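Local coordinates for protein GTN Reductase (Agrobacterium tumefaciens, PDB 5N6G) that probably reduces activated carbon-carbon double bonds with NADH or NADPH, as an FMN-dependent ene-reductase of the Old Yellow Enzyme family, at residues P245-L256 against P283-Y293; I264-R275 against L301-D309. One frame throughout, in Å; residues are numbered along the deposited sequence. Where two conformers were deposited one is given.

Contact 1: P245-L256 against P283-Y293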
loop_
_atom_site.group_PDB
_atom_site.type_symbol
_atom_site.label_atom_id
_atom_site.label_comp_id
_atom_site.label_asym_id
_atom_site.label_seq_id
_atom_site.Cartn_x
_atom_site.Cartn_y
_atom_site.Cartn_z
ATOM N N PRO A 245 16.599 2.555 11.543
ATOM C CA PRO A 245 15.694 3.132 10.545
ATOM C C PRO A 245 15.788 4.641 10.395
ATOM O O PRO A 245 15.439 5.149 9.322
ATOM C CB PRO A 245 14.306 2.718 11.064
ATOM C CG PRO A 245 14.507 2.542 12.515
ATOM C CD PRO A 245 15.859 1.926 12.639
ATOM N N GLN A 246 16.217 5.399 11.409
ATOM C CA GLN A 246 16.085 6.853 11.260
ATOM C C GLN A 246 16.961 7.409 10.146
ATOM O O GLN A 246 16.449 8.173 9.304
ATOM C CB GLN A 246 16.371 7.567 12.585
ATOM C CG GLN A 246 15.884 9.013 12.547
ATOM C CD GLN A 246 14.435 9.140 12.954
ATOM O OE1 GLN A 246 14.059 8.692 14.032
ATOM N NE2 GLN A 246 13.617 9.799 12.126
ATOM N N PRO A 247 18.260 7.126 10.085
ATOM C CA PRO A 247 19.050 7.704 8.980
ATOM C C PRO A 247 18.602 7.205 7.626
ATOM O O PRO A 247 18.665 7.953 6.637
ATOM C CB PRO A 247 20.499 7.292 9.308
ATOM C CG PRO A 247 20.391 6.235 10.347
ATOM C CD PRO A 247 19.102 6.442 11.086
ATOM N N LEU A 248 18.146 5.949 7.568
ATOM C CA LEU A 248 17.690 5.348 6.328
ATOM C C LEU A 248 16.463 6.061 5.810
ATOM O O LEU A 248 16.427 6.514 4.649
ATOM C CB LEU A 248 17.357 3.884 6.591
ATOM C CG LEU A 248 16.798 3.036 5.452
ATOM C CD1 LEU A 248 17.784 2.902 4.294
ATOM C CD2 LEU A 248 16.381 1.679 6.026
ATOM N N TYR A 249 15.441 6.149 6.659
ATOM C CA TYR A 249 14.161 6.703 6.241
ATOM C C TYR A 249 14.201 8.222 6.127
ATOM O O TYR A 249 13.545 8.779 5.244
ATOM C CB TYR A 249 13.067 6.226 7.192
ATOM C CG TYR A 249 12.546 4.892 6.740
ATOM C CD1 TYR A 249 11.504 4.808 5.813
ATOM C CD2 TYR A 249 13.147 3.719 7.163
ATOM C CE1 TYR A 249 11.039 3.589 5.380
ATOM C CE2 TYR A 249 12.710 2.498 6.718
ATOM C CZ TYR A 249 11.661 2.434 5.829
ATOM O OH TYR A 249 11.257 1.201 5.407
ATOM N N ASN A 250 14.990 8.908 6.955
ATOM C CA ASN A 250 15.162 10.339 6.746
ATOM C C ASN A 250 15.799 10.597 5.394
ATOM O O ASN A 250 15.388 11.515 4.688
ATOM C CB ASN A 250 15.979 10.958 7.873
ATOM C CG ASN A 250 15.144 11.224 9.144
ATOM O OD1 ASN A 250 14.071 10.628 9.357
ATOM N ND2 ASN A 250 15.648 12.112 9.991
ATOM N N TYR A 251 16.775 9.779 4.995
ATOM C CA TYR A 251 17.370 9.930 3.669
ATOM C C TYR A 251 16.328 9.707 2.583
ATOM O O TYR A 251 16.248 10.476 1.621
ATOM C CB TYR A 251 18.540 8.961 3.486
ATOM C CG TYR A 251 19.074 8.949 2.069
ATOM C CD1 TYR A 251 20.015 9.873 1.660
ATOM C CD2 TYR A 251 18.621 8.022 1.151
ATOM C CE1 TYR A 251 20.482 9.874 0.353
ATOM C CE2 TYR A 251 19.060 8.023 -0.133
ATOM C CZ TYR A 251 19.996 8.943 -0.533
ATOM O OH TYR A 251 20.470 8.962 -1.844
ATOM N N VAL A 252 15.535 8.644 2.714
ATOM C CA VAL A 252 14.525 8.330 1.702
ATOM C C VAL A 252 13.600 9.520 1.495
ATOM O O VAL A 252 13.368 9.952 0.358
ATOM C CB VAL A 252 13.740 7.068 2.094
ATOM C CG1 VAL A 252 12.472 6.933 1.268
ATOM C CG2 VAL A 252 14.645 5.844 1.893
ATOM N N VAL A 253 13.042 10.060 2.584
ATOM C CA VAL A 253 12.066 11.131 2.372
ATOM C C VAL A 253 12.733 12.447 1.997
ATOM O O VAL A 253 12.108 13.275 1.328
ATOM C CB VAL A 253 11.106 11.364 3.553
ATOM C CG1 VAL A 253 10.103 10.287 3.640
ATOM C CG2 VAL A 253 11.846 11.636 4.866
ATOM N N GLU A 254 13.993 12.678 2.381
ATOM C CA GLU A 254 14.707 13.825 1.847
ATOM C C GLU A 254 14.748 13.754 0.325
ATOM O O GLU A 254 14.527 14.754 -0.360
ATOM C CB GLU A 254 16.115 13.866 2.436
ATOM C CG GLU A 254 16.967 14.978 1.925
ATOM C CD GLU A 254 18.454 14.678 2.033
ATOM O OE1 GLU A 254 18.828 13.680 2.695
ATOM O OE2 GLU A 254 19.248 15.432 1.432
ATOM N N GLN A 255 15.019 12.570 -0.213
ATOM C CA GLN A 255 15.044 12.424 -1.658
ATOM C C GLN A 255 13.651 12.541 -2.253
ATOM O O GLN A 255 13.480 13.148 -3.314
ATOM C CB GLN A 255 15.677 11.091 -2.049
ATOM C CG GLN A 255 17.076 10.890 -1.519
ATOM C CD GLN A 255 17.940 12.132 -1.530
ATOM O OE1 GLN A 255 18.127 12.764 -2.559
ATOM N NE2 GLN A 255 18.472 12.489 -0.371
ATOM N N LEU A 256 12.629 11.976 -1.581
ATOM C CA LEU A 256 11.261 12.095 -2.077
ATOM C C LEU A 256 10.777 13.536 -2.047
ATOM O O LEU A 256 9.943 13.927 -2.867
ATOM C CB LEU A 256 10.324 11.197 -1.265
ATOM C CG LEU A 256 10.589 9.701 -1.425
ATOM C CD1 LEU A 256 9.675 8.939 -0.464
ATOM C CD2 LEU A 256 10.374 9.173 -2.811
ATOM N N PRO A 283 14.067 4.658 19.679
ATOM C CA PRO A 283 12.718 4.895 19.157
ATOM C C PRO A 283 12.770 5.781 17.920
ATOM O O PRO A 283 13.588 6.698 17.831
ATOM C CB PRO A 283 12.003 5.599 20.316
ATOM C CG PRO A 283 12.884 5.433 21.504
ATOM C CD PRO A 283 14.268 5.263 21.001
ATOM N N PHE A 284 11.887 5.500 16.967
ATOM C CA PHE A 284 11.798 6.283 15.744
ATOM C C PHE A 284 11.098 7.600 16.044
ATOM O O PHE A 284 10.097 7.634 16.767
ATOM C CB PHE A 284 11.030 5.512 14.666
ATOM C CG PHE A 284 11.138 6.104 13.291
ATOM C CD1 PHE A 284 12.220 5.828 12.491
ATOM C CD2 PHE A 284 10.136 6.909 12.784
ATOM C CE1 PHE A 284 12.335 6.365 11.225
ATOM C CE2 PHE A 284 10.231 7.447 11.505
ATOM C CZ PHE A 284 11.331 7.167 10.720
ATOM N N ASP A 285 11.631 8.683 15.476
ATOM C CA ASP A 285 11.111 10.038 15.667
ATOM C C ASP A 285 10.328 10.404 14.402
ATOM O O ASP A 285 10.912 10.741 13.371
ATOM C CB ASP A 285 12.276 10.982 15.949
ATOM C CG ASP A 285 11.836 12.394 16.264
ATOM O OD1 ASP A 285 10.705 12.798 15.898
ATOM O OD2 ASP A 285 12.663 13.111 16.862
ATOM N N TYR A 286 8.995 10.309 14.469
ATOM C CA TYR A 286 8.177 10.580 13.291
ATOM C C TYR A 286 8.123 12.070 12.952
ATOM O O TYR A 286 7.934 12.418 11.782
ATOM C CB TYR A 286 6.771 10.025 13.500
ATOM C CG TYR A 286 6.774 8.518 13.540
ATOM C CD1 TYR A 286 6.610 7.781 12.386
ATOM C CD2 TYR A 286 7.010 7.835 14.735
ATOM C CE1 TYR A 286 6.647 6.384 12.406
ATOM C CE2 TYR A 286 7.053 6.441 14.757
ATOM C CZ TYR A 286 6.861 5.735 13.604
ATOM O OH TYR A 286 6.900 4.346 13.648
ATOM N N ALA A 287 8.280 12.953 13.935
ATOM C CA ALA A 287 8.385 14.387 13.637
ATOM C C ALA A 287 9.656 14.711 12.857
ATOM O O ALA A 287 9.640 15.558 11.956
ATOM C CB ALA A 287 8.342 15.191 14.928
ATOM N N SER A 288 10.781 14.091 13.230
ATOM C CA SER A 288 12.043 14.303 12.524
ATOM C C SER A 288 11.942 13.793 11.094
ATOM O O SER A 288 12.462 14.404 10.146
ATOM C CB SER A 288 13.164 13.576 13.278
ATOM O OG SER A 288 14.369 13.550 12.529
ATOM N N PHE A 289 11.271 12.660 10.937
ATOM C CA PHE A 289 11.026 12.052 9.635
ATOM C C PHE A 289 10.207 12.976 8.741
ATOM O O PHE A 289 10.580 13.241 7.587
ATOM C CB PHE A 289 10.330 10.710 9.894
ATOM C CG PHE A 289 9.921 9.933 8.688
ATOM C CD1 PHE A 289 10.834 9.555 7.706
ATOM C CD2 PHE A 289 8.602 9.510 8.560
ATOM C CE1 PHE A 289 10.428 8.796 6.624
ATOM C CE2 PHE A 289 8.195 8.762 7.484
ATOM C CZ PHE A 289 9.104 8.401 6.514
ATOM N N LYS A 290 9.095 13.501 9.267
ATOM C CA LYS A 290 8.295 14.439 8.491
ATOM C C LYS A 290 9.079 15.703 8.180
ATOM O O LYS A 290 8.975 16.247 7.073
ATOM C CB LYS A 290 7.015 14.805 9.237
ATOM C CG LYS A 290 6.115 15.726 8.430
ATOM C CD LYS A 290 4.837 16.029 9.174
ATOM C CE LYS A 290 3.910 16.872 8.303
ATOM N NZ LYS A 290 2.808 17.478 9.085
ATOM N N ALA A 291 9.877 16.185 9.137
ATOM C CA ALA A 291 10.668 17.384 8.875
ATOM C C ALA A 291 11.702 17.151 7.788
ATOM O O ALA A 291 12.017 18.078 7.032
ATOM C CB ALA A 291 11.349 17.871 10.145
ATOM N N ALA A 292 12.235 15.923 7.677
ATOM C CA ALA A 292 13.206 15.644 6.618
ATOM C C ALA A 292 12.551 15.786 5.251
ATOM O O ALA A 292 13.172 16.257 4.295
ATOM C CB ALA A 292 13.779 14.246 6.795
ATOM N N TYR A 293 11.286 15.392 5.155
ATOM C CA TYR A 293 10.554 15.544 3.908
ATOM C C TYR A 293 10.272 17.015 3.631
ATOM O O TYR A 293 10.556 17.520 2.535
ATOM C CB TYR A 293 9.251 14.753 3.975
ATOM C CG TYR A 293 8.398 14.851 2.736
ATOM C CD1 TYR A 293 8.833 14.324 1.513
ATOM C CD2 TYR A 293 7.157 15.438 2.784
ATOM C CE1 TYR A 293 8.049 14.400 0.393
ATOM C CE2 TYR A 293 6.353 15.516 1.648
ATOM C CZ TYR A 293 6.808 14.994 0.462
ATOM O OH TYR A 293 6.017 15.091 -0.667
HETATM O O HOH W 1 15.520 7.985 16.097
HETATM O O HOH W 2 7.475 15.198 -2.900
#

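Contact 2: I264-R275 against L301-D309. With FMN (flavin mononucleotide), chain B.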
loop_
_atom_site.group_PDB
_atom_site.type_symbol
_atom_site.label_atom_id
_atom_site.label_comp_id
_atom_site.label_asym_id
_atom_site.label_seq_id
_atom_site.Cartn_x
_atom_site.Cartn_y
_atom_site.Cartn_z
ATOM N N ILE A 264 2.634 11.216 0.742
ATOM C CA ILE A 264 3.392 10.229 1.495
ATOM C C ILE A 264 2.434 9.637 2.515
ATOM O O ILE A 264 1.813 10.378 3.287
ATOM C CB ILE A 264 4.597 10.850 2.235
ATOM C CG1 ILE A 264 5.408 11.793 1.324
ATOM C CG2 ILE A 264 5.442 9.738 2.876
ATOM C CD1 ILE A 264 6.109 11.092 0.169
ATOM N N HIS A 265 2.318 8.314 2.527
ATOM C CA HIS A 265 1.446 7.590 3.434
ATOM C C HIS A 265 2.321 6.784 4.379
ATOM O O HIS A 265 3.061 5.898 3.937
ATOM C CB HIS A 265 0.502 6.700 2.621
ATOM C CG HIS A 265 -0.517 5.961 3.416
ATOM N ND1 HIS A 265 -1.496 5.216 2.806
ATOM C CD2 HIS A 265 -0.714 5.823 4.747
ATOM C CE1 HIS A 265 -2.270 4.666 3.723
ATOM N NE2 HIS A 265 -1.819 5.016 4.910
ATOM N N VAL A 266 2.264 7.099 5.670
ATOM C CA VAL A 266 3.175 6.523 6.655
ATOM C C VAL A 266 2.401 5.670 7.652
ATOM O O VAL A 266 1.425 6.134 8.259
ATOM C CB VAL A 266 3.982 7.617 7.381
ATOM C CG1 VAL A 266 3.069 8.595 8.102
ATOM C CG2 VAL A 266 4.974 7.004 8.357
ATOM N N VAL A 267 2.865 4.435 7.833
ATOM C CA VAL A 267 2.420 3.540 8.899
ATOM C C VAL A 267 3.263 3.851 10.123
ATOM O O VAL A 267 4.489 3.672 10.111
ATOM C CB VAL A 267 2.573 2.062 8.494
ATOM C CG1 VAL A 267 2.155 1.129 9.634
ATOM C CG2 VAL A 267 1.777 1.747 7.221
ATOM N N GLU A 268 2.608 4.281 11.194
ATOM C CA GLU A 268 3.275 4.653 12.428
ATOM C C GLU A 268 3.269 3.454 13.368
ATOM O O GLU A 268 2.233 3.108 13.944
ATOM C CB GLU A 268 2.582 5.867 13.042
ATOM C CG GLU A 268 2.662 7.074 12.110
ATOM C CD GLU A 268 1.861 8.279 12.582
ATOM O OE1 GLU A 268 0.761 8.113 13.165
ATOM O OE2 GLU A 268 2.344 9.403 12.342
ATOM N N GLY A 269 4.425 2.823 13.526
ATOM C CA GLY A 269 4.544 1.662 14.382
ATOM C C GLY A 269 4.446 0.343 13.644
ATOM O O GLY A 269 4.619 0.245 12.431
ATOM N N ALA A 270 4.183 -0.706 14.418
ATOM C CA ALA A 270 3.967 -2.017 13.821
ATOM C C ALA A 270 2.609 -2.041 13.132
ATOM O O ALA A 270 1.598 -1.650 13.719
ATOM C CB ALA A 270 4.052 -3.101 14.895
ATOM N N THR A 271 2.582 -2.477 11.873
ATOM C CA THR A 271 1.331 -2.467 11.125
ATOM C C THR A 271 0.296 -3.307 11.844
ATOM O O THR A 271 0.476 -4.519 12.009
ATOM C CB THR A 271 1.555 -3.007 9.712
ATOM O OG1 THR A 271 2.756 -2.445 9.167
ATOM C CG2 THR A 271 0.366 -2.621 8.839
ATOM N N GLY A 272 -0.795 -2.672 12.263
ATOM C CA GLY A 272 -1.831 -3.359 13.004
ATOM C C GLY A 272 -1.490 -3.655 14.445
ATOM O O GLY A 272 -2.251 -4.359 15.117
ATOM N N GLY A 273 -0.366 -3.136 14.937
ATOM C CA GLY A 273 0.074 -3.356 16.295
ATOM C C GLY A 273 0.499 -2.053 16.923
ATOM O O GLY A 273 0.037 -0.977 16.528
ATOM N N PRO A 274 1.385 -2.111 17.921
ATOM C CA PRO A 274 1.672 -0.910 18.709
ATOM C C PRO A 274 2.274 0.223 17.889
ATOM O O PRO A 274 3.223 0.036 17.131
ATOM C CB PRO A 274 2.667 -1.406 19.771
ATOM C CG PRO A 274 2.499 -2.861 19.815
ATOM C CD PRO A 274 2.080 -3.293 18.455
ATOM N N ARG A 275 1.763 1.432 18.131
ATOM C CA ARG A 275 2.280 2.627 17.484
ATOM C C ARG A 275 3.695 2.952 17.944
ATOM O O ARG A 275 4.442 3.601 17.204
ATOM C CB ARG A 275 1.348 3.813 17.774
ATOM C CG ARG A 275 0.056 3.750 16.986
ATOM C CD ARG A 275 -0.929 4.840 17.382
ATOM N NE ARG A 275 -0.316 6.148 17.305
ATOM C CZ ARG A 275 -0.096 6.803 16.172
ATOM N NH1 ARG A 275 -0.469 6.286 15.010
ATOM N NH2 ARG A 275 0.492 7.987 16.210
ATOM N N LEU A 301 0.828 15.561 0.317
ATOM C CA LEU A 301 -0.075 15.394 1.446
ATOM C C LEU A 301 0.489 14.328 2.384
ATOM O O LEU A 301 0.883 13.242 1.944
ATOM C CB LEU A 301 -1.461 14.977 0.938
ATOM C CG LEU A 301 -2.589 15.081 1.951
ATOM C CD1 LEU A 301 -2.944 16.531 2.178
ATOM C CD2 LEU A 301 -3.804 14.293 1.476
ATOM N N TRP A 302 0.543 14.636 3.672
ATOM C CA TRP A 302 1.125 13.739 4.662
ATOM C C TRP A 302 -0.016 12.952 5.308
ATOM O O TRP A 302 -0.766 13.499 6.136
ATOM C CB TRP A 302 1.901 14.527 5.714
ATOM C CG TRP A 302 2.760 13.668 6.567
ATOM C CD1 TRP A 302 2.444 13.150 7.796
ATOM C CD2 TRP A 302 4.081 13.198 6.264
ATOM N NE1 TRP A 302 3.486 12.388 8.269
ATOM C CE2 TRP A 302 4.503 12.405 7.350
ATOM C CE3 TRP A 302 4.953 13.386 5.188
ATOM C CZ2 TRP A 302 5.763 11.818 7.398
ATOM C CZ3 TRP A 302 6.178 12.774 5.217
ATOM C CH2 TRP A 302 6.573 11.996 6.307
ATOM N N ILE A 303 -0.121 11.674 4.948
ATOM C CA ILE A 303 -1.220 10.805 5.353
ATOM C C ILE A 303 -0.668 9.834 6.377
ATOM O O ILE A 303 0.298 9.127 6.097
ATOM C CB ILE A 303 -1.816 10.022 4.170
ATOM C CG1 ILE A 303 -2.235 10.947 3.024
ATOM C CG2 ILE A 303 -2.949 9.151 4.684
ATOM C CD1 ILE A 303 -2.687 10.178 1.764
ATOM N N ALA A 304 -1.283 9.776 7.541
ATOM C CA ALA A 304 -0.801 8.914 8.606
ATOM C C ALA A 304 -1.791 7.795 8.857
ATOM O O ALA A 304 -2.991 7.958 8.668
ATOM C CB ALA A 304 -0.597 9.686 9.907
ATOM N N ASN A 305 -1.255 6.669 9.316
ATOM C CA ASN A 305 -2.023 5.470 9.570
ATOM C C ASN A 305 -1.473 4.747 10.784
ATOM O O ASN A 305 -0.294 4.889 11.130
ATOM C CB ASN A 305 -1.962 4.521 8.374
ATOM C CG ASN A 305 -2.491 3.160 8.703
ATOM O OD1 ASN A 305 -1.733 2.227 8.970
ATOM N ND2 ASN A 305 -3.807 3.032 8.712
ATOM N N ASN A 306 -2.373 3.966 11.401
ATOM C CA ASN A 306 -2.158 2.843 12.308
ATOM C C ASN A 306 -2.657 3.182 13.710
ATOM O O ASN A 306 -2.056 3.974 14.449
ATOM C CB ASN A 306 -0.704 2.372 12.347
ATOM C CG ASN A 306 -0.565 1.051 13.098
ATOM O OD1 ASN A 306 -1.321 0.104 12.858
ATOM N ND2 ASN A 306 0.365 0.998 14.051
ATOM N N GLY A 307 -3.795 2.603 14.073
ATOM C CA GLY A 307 -4.323 2.753 15.414
ATOM C C GLY A 307 -5.046 4.048 15.695
ATOM O O GLY A 307 -5.289 4.357 16.865
ATOM N N TYR A 308 -5.386 4.828 14.676
ATOM C CA TYR A 308 -6.136 6.055 14.914
ATOM C C TYR A 308 -7.584 5.740 15.250
ATOM O O TYR A 308 -8.131 4.716 14.832
ATOM C CB TYR A 308 -6.082 6.957 13.682
ATOM C CG TYR A 308 -4.801 7.716 13.572
ATOM C CD1 TYR A 308 -4.660 8.935 14.204
ATOM C CD2 TYR A 308 -3.720 7.210 12.860
ATOM C CE1 TYR A 308 -3.489 9.657 14.124
ATOM C CE2 TYR A 308 -2.518 7.931 12.777
ATOM C CZ TYR A 308 -2.419 9.151 13.426
ATOM O OH TYR A 308 -1.270 9.894 13.378
ATOM N N ASP A 309 -8.201 6.638 16.019
ATOM C CA ASP A 309 -9.634 6.646 16.283
ATOM C C ASP A 309 -10.145 8.063 16.048
ATOM O O ASP A 309 -9.400 8.945 15.608
ATOM C CB ASP A 309 -9.957 6.123 17.693
ATOM C CG ASP A 309 -9.388 6.994 18.821
ATOM O OD1 ASP A 309 -9.025 8.173 18.605
ATOM O OD2 ASP A 309 -9.318 6.476 19.953
HETATM N N1 FMN B . -1.529 -2.599 4.072
HETATM C C2 FMN B . -1.106 -2.349 2.790
HETATM O O2 FMN B . -0.223 -1.497 2.542
HETATM N N3 FMN B . -1.687 -3.029 1.741
HETATM C C4 FMN B . -2.659 -4.005 1.849
HETATM O O4 FMN B . -3.145 -4.521 0.842
HETATM C C4A FMN B . -3.076 -4.285 3.205
HETATM N N5 FMN B . -4.018 -5.174 3.391
HETATM C C5A FMN B . -4.521 -5.317 4.673
HETATM C C6 FMN B . -5.599 -6.171 4.869
HETATM C C7 FMN B . -6.216 -6.265 6.108
HETATM C C7M FMN B . -7.404 -7.183 6.263
HETATM C C8 FMN B . -5.746 -5.502 7.183
HETATM C C8M FMN B . -6.431 -5.533 8.522
HETATM C C9 FMN B . -4.651 -4.662 7.001
HETATM C C9A FMN B . -4.044 -4.559 5.749
HETATM N N10 FMN B . -3.008 -3.633 5.505
HETATM C C10 FMN B . -2.482 -3.493 4.250
HETATM C "C1'" FMN B . -2.640 -2.698 6.578
HETATM C "C2'" FMN B . -3.651 -1.564 6.681
HETATM O "O2'" FMN B . -3.619 -0.748 5.505
HETATM C "C3'" FMN B . -3.432 -0.672 7.904
HETATM O "O3'" FMN B . -2.100 -0.164 7.891
HETATM C "C4'" FMN B . -3.663 -1.388 9.234
HETATM O "O4'" FMN B . -4.940 -2.030 9.234
HETATM C "C5'" FMN B . -3.525 -0.454 10.422
HETATM O "O5'" FMN B . -4.526 0.583 10.367
HETATM P P FMN B . -5.865 0.617 11.285
HETATM O O1P FMN B . -5.373 0.703 12.713
HETATM O O2P FMN B . -6.566 -0.706 11.025
HETATM O O3P FMN B . -6.609 1.811 10.812
HETATM O O HOH W 3 3.609 11.023 10.835
HETATM O O HOH W 4 -2.447 -0.637 15.840
#

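Contact 1: P245-L256 against P283-Y293
The side-chain amide of Gln246 lies over one face of the Phe284 ring, the two planes only 16° apart, with NE2 displaced toward the rim. At the edge of that ring sit the carbonyl of Pro245 and CB of Tyr249. The Phe289 ring meets Tyr249 O and Asn250 OD1 edge-on, and Tyr293 turns its edge to Val253 O. A bend about CB-CG of Gln246 (chi2 87°) helps lay the amide over the ring. Its amide then pairs with the backbone of Asp285. Gln246 OE1 accepts from Asp285 N (2.8 Å) on a lone pair. Gln246 NE2 donates to Asp285 O (3.1 Å), which Phe289 N reaches from the opposite face. The second N-H of Gln246 NE2 goes to Asn250 OD1 (2.9 Å), and Asn250 ND2 passes the chain on to Ser288 OG (3.2 Å). Asp285 itself is the N-cap of helix 286-295, its OD1 taking Ser288 N. Further along, Phe289 is a knob in the hole formed by Gln246, Tyr249, Asn250 and Val253. Val253 CG1 comes within 3.4 Å of Phe289 CE1, and its CG2 packs on Ala292 CB. The helices run nearly parallel, 28° apart, as neighbouring outer helices of a TIM barrel do.

Contact 2: I264-R275 against L301-D309
Strands 264-267 and 301-305 pair in parallel, with Ile264 opposite Trp302 and Val267 opposite Asn305, their axes 4.7 Å apart. They are adjacent strands of the TIM barrel, joined by a beta-alpha-beta crossover. On one face of the sheet, Ile264 CB and Val266 CG1 pack obliquely on the Trp302 indole. On the other, Ile303 CG2 lies over a face of the His265 ring, in a CH-pi contact, and Asn305 CB meets the ring edge. His265 ND1 bonds to Glu176. FMN is bound at the strand end and in the loop after it. Asn305, the last residue of its strand, accepts through OD1 from O3' of FMN (2.6 Å), while its ND2 donates to O5'. Gly307 N holds the FMN phosphate through O1P (2.8 Å). Asn306 extends its CG anti to the backbone N (chi1 -170°) into the loop 268-273. There Asn306 ND2 donates to Glu268 O (2.8 Å) and to Gly273 O, and its OD1 accepts from Gly272 N. This ties the two loops together beside the cofactor. Arg275 NH1 bonds in plane to Asn306 O (2.9 Å), and its guanidinium makes an off-centre cation-pi contact with the Tyr308 ring. Three donors converge on Glu268 OE1: Arg275 NH1 and NH2, in a salt bridge, and Tyr308 OH, which arrives on the syn side at 2.7 Å.

In the fold
Contact 1 and contact 2 have centres 15 Å apart and belong to the same sector of the TIM barrel. Along the chain their segments alternate: helix 245-256, strand 263-267, helix 286-295, strand 301-305. Contact 1 is in the outer helical layer. Contact 2 is in the inner parallel sheet, and its strand end and loops carry part of the FMN site. The layers meet directly. Tyr293 packs on Ile264 and Trp302, and Lys290 CA lies 3.7 Å from Trp302 CH2. Tyr286 OH is probably hydrogen-bonded to Gly269 N (2.9 Å), which links the start of the helix to a cofactor-side loop. Contact 1 itself does not touch the flavin.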